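Uncharacterized protein (Parabacteroides distasonis, PDB 4Q34) is an uncharacterized member of the alpha/beta hydrolase family and probably acts as an esterase. Local coordinates at residues R115-G119 and N296-P300. Residues are numbered along the deposited sequence; the frame is centred on the assembly and turned at random.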
ATOM      1  N   ARG A 115      17.894 -16.040  -6.171  1.00 20.82           N
ATOM      2  CA  ARG A 115      18.035 -14.843  -6.984  1.00 21.41           C
ATOM      3  C   ARG A 115      18.418 -13.622  -6.142  1.00 21.72           C
ATOM      4  O   ARG A 115      19.146 -12.742  -6.602  1.00 20.55           O
ATOM      5  CB  ARG A 115      16.693 -14.553  -7.672  1.00 23.20           C
ATOM      6  CG  ARG A 115      16.625 -13.261  -8.437  1.00 27.14           C
ATOM      7  CD  ARG A 115      17.697 -13.206  -9.511  1.00 32.63           C
ATOM      8  NE  ARG A 115      17.474 -12.117 -10.467  1.00 36.30           N
ATOM      9  CZ  ARG A 115      18.200 -11.961 -11.575  1.00 37.34           C
ATOM     10  NH1 ARG A 115      19.186 -12.808 -11.856  1.00 30.09           N
ATOM     11  NH2 ARG A 115      17.918 -10.979 -12.414  1.00 35.48           N
ATOM     12  N   PHE A 116      17.912 -13.588  -4.913  1.00 20.10           N
ATOM     13  CA  PHE A 116      18.183 -12.498  -3.963  1.00 19.21           C
ATOM     14  C   PHE A 116      19.458 -12.695  -3.144  1.00 19.95           C
ATOM     15  O   PHE A 116      19.828 -11.839  -2.336  1.00 19.73           O
ATOM     16  CB  PHE A 116      16.975 -12.289  -3.043  1.00 19.87           C
ATOM     17  CG  PHE A 116      15.740 -11.758  -3.755  1.00 19.24           C
ATOM     18  CD1 PHE A 116      15.845 -11.097  -4.990  1.00 19.98           C
ATOM     19  CD2 PHE A 116      14.483 -11.915  -3.192  1.00 21.89           C
ATOM     20  CE1 PHE A 116      14.730 -10.572  -5.617  1.00 22.58           C
ATOM     21  CE2 PHE A 116      13.366 -11.393  -3.823  1.00 21.50           C
ATOM     22  CZ  PHE A 116      13.491 -10.709  -5.021  1.00 23.25           C
ATOM     23  N   ARG A 117      20.097 -13.847  -3.363  1.00 20.55           N
ATOM     24  CA  ARG A 117      21.365 -14.199  -2.770  1.00 21.11           C
ATOM     25  C   ARG A 117      21.269 -14.258  -1.245  1.00 21.38           C
ATOM     26  O   ARG A 117      22.185 -13.877  -0.523  1.00 21.60           O
ATOM     27  CB  ARG A 117      22.458 -13.272  -3.266  1.00 21.70           C
ATOM     28  CG  ARG A 117      22.594 -13.227  -4.788  1.00 20.97           C
ATOM     29  CD  ARG A 117      23.963 -12.734  -5.305  1.00 20.54           C
ATOM     30  NE  ARG A 117      24.433 -11.604  -4.503  1.00 19.08           N
ATOM     31  CZ  ARG A 117      23.981 -10.365  -4.601  1.00 20.15           C
ATOM     32  NH1 ARG A 117      23.063 -10.054  -5.505  1.00 19.76           N
ATOM     33  NH2 ARG A 117      24.391  -9.449  -3.746  1.00 19.48           N
ATOM     34  N   VAL A 118      20.179 -14.817  -0.752  1.00 20.04           N
ATOM     35  CA  VAL A 118      20.092 -15.163   0.674  1.00 20.90           C
ATOM     36  C   VAL A 118      20.892 -16.449   0.885  1.00 23.00           C
ATOM     37  O   VAL A 118      21.482 -16.651   1.926  1.00 23.66           O
ATOM     38  CB  VAL A 118      18.637 -15.367   1.128  1.00 21.94           C
ATOM     39  CG1 VAL A 118      18.549 -15.697   2.609  1.00 23.67           C
ATOM     40  CG2 VAL A 118      17.823 -14.110   0.845  1.00 22.25           C
ATOM     41  N   GLY A 119      20.944 -17.273  -0.149  1.00 25.12           N
ATOM     42  CA  GLY A 119      21.629 -18.569  -0.061  1.00 25.08           C
ATOM     43  C   GLY A 119      21.310 -19.410  -1.275  1.00 26.09           C
ATOM     44  O   GLY A 119      20.713 -18.948  -2.229  1.00 24.95           O
ATOM     45  N   ASN A 296      26.038  -8.930   2.591  1.00 20.33           N
ATOM     46  CA  ASN A 296      24.819  -8.373   2.044  1.00 19.44           C
ATOM     47  C   ASN A 296      24.234  -9.186   0.910  1.00 20.55           C
ATOM     48  O   ASN A 296      24.947  -9.790   0.111  1.00 21.21           O
ATOM     49  CB  ASN A 296      25.008  -6.892   1.630  1.00 21.59           C
ATOM     50  CG  ASN A 296      25.119  -5.984   2.819  1.00 21.75           C
ATOM     51  OD1 ASN A 296      26.225  -5.562   3.231  1.00 20.96           O
ATOM     52  ND2 ASN A 296      23.972  -5.723   3.442  1.00 20.45           N
ATOM     53  N   THR A 297      22.898  -9.174   0.896  1.00 18.82           N
ATOM     54  CA  THR A 297      22.052  -9.800  -0.083  1.00 18.29           C
ATOM     55  C   THR A 297      21.713  -8.742  -1.157  1.00 18.81           C
ATOM     56  O   THR A 297      22.268  -7.666  -1.208  1.00 18.48           O
ATOM     57  CB  THR A 297      20.753 -10.340   0.589  1.00 17.62           C
ATOM     58  OG1 THR A 297      19.898  -9.213   0.938  1.00 15.74           O
ATOM     59  CG2 THR A 297      21.085 -11.167   1.829  1.00 21.19           C
ATOM     60  N   HIS A 298      20.827  -9.113  -2.053  1.00 19.24           N
ATOM     61  CA  HIS A 298      20.284  -8.203  -3.054  1.00 18.45           C
ATOM     62  C   HIS A 298      19.485  -7.085  -2.436  1.00 18.96           C
ATOM     63  O   HIS A 298      19.270  -6.143  -3.124  1.00 18.79           O
ATOM     64  CB  HIS A 298      19.423  -9.010  -4.005  1.00 19.87           C
ATOM     65  CG  HIS A 298      18.704  -8.207  -5.037  1.00 20.08           C
ATOM     66  ND1 HIS A 298      19.365  -7.462  -5.987  1.00 20.10           N
ATOM     67  CD2 HIS A 298      17.393  -8.131  -5.340  1.00 21.90           C
ATOM     68  CE1 HIS A 298      18.476  -6.891  -6.784  1.00 20.65           C
ATOM     69  NE2 HIS A 298      17.270  -7.276  -6.400  1.00 20.00           N
ATOM     70  N   PHE A 299      19.081  -7.201  -1.160  1.00 18.12           N
ATOM     71  CA  PHE A 299      18.368  -6.103  -0.450  1.00 15.97           C
ATOM     72  C   PHE A 299      19.197  -5.497   0.702  1.00 16.46           C
ATOM     73  O   PHE A 299      18.850  -5.684   1.873  1.00 16.48           O
ATOM     74  CB  PHE A 299      17.066  -6.571   0.171  1.00 16.40           C
ATOM     75  CG  PHE A 299      15.997  -6.935  -0.788  1.00 16.77           C
ATOM     76  CD1 PHE A 299      16.079  -8.077  -1.539  1.00 17.61           C
ATOM     77  CD2 PHE A 299      14.839  -6.201  -0.878  1.00 17.54           C
ATOM     78  CE1 PHE A 299      15.091  -8.425  -2.422  1.00 18.33           C
ATOM     79  CE2 PHE A 299      13.823  -6.561  -1.740  1.00 18.29           C
ATOM     80  CZ  PHE A 299      13.961  -7.684  -2.533  1.00 18.84           C
ATOM     81  N   PRO A 300      20.267  -4.780   0.375  1.00 16.18           N
ATOM     82  CA  PRO A 300      21.105  -4.265   1.471  1.00 17.09           C
ATOM     83  C   PRO A 300      20.397  -3.303   2.398  1.00 18.51           C
ATOM     84  O   PRO A 300      20.747  -3.217   3.586  1.00 18.95           O
ATOM     85  CB  PRO A 300      22.237  -3.532   0.727  1.00 17.76           C
ATOM     86  CG  PRO A 300      22.291  -4.177  -0.611  1.00 19.83           C
ATOM     87  CD  PRO A 300      20.879  -4.519  -0.934  1.00 18.32           C
TER
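F116 meets H298 and F299 in a buried loop-to-loop contact, where an aromatic cluster and one backbone hydrogen bond fasten the end of helix 109-115 to the loop between strand 283-287 and helix 306-319. The bond runs nearly straight from H298 N to F116 O over 2.9 Å. The F299 ring presents its edge to F116 in a T-shaped pair, with centroids 4.8 Å apart, and F299 CE1 stands over the middle of the F116 face. The H298 ring, nearly parallel to F116 but slid aside, scarcely overlaps it; its CD2 comes within 3.4 Å of F116 CD1. With CG anti to the backbone N (chi1 176°), H298 sends its ring alongside F116; its CB lies 3.3 Å from F116 O. Trimming F116 to an alanine would probably leave the F299 edge without the face it meets and remove the carbon contact beside H298 CD2. T297 OG1 accepts from F299 N in an ST turn and bonds D303. R117, whose positive phi closes the helix in a Schellman motif, folds its guanidinium across the H298 backbone and forms a salt bridge with E199. Bonded through ND1 to E199 and touching S176, H298 is placed consistent with the histidine of an alpha/beta-hydrolase Ser-His-acid triad. Helix 257-277 flanks the contact, its W262 meeting the H298 ring, and N296 and P300 pack on V309 of helix 306-319.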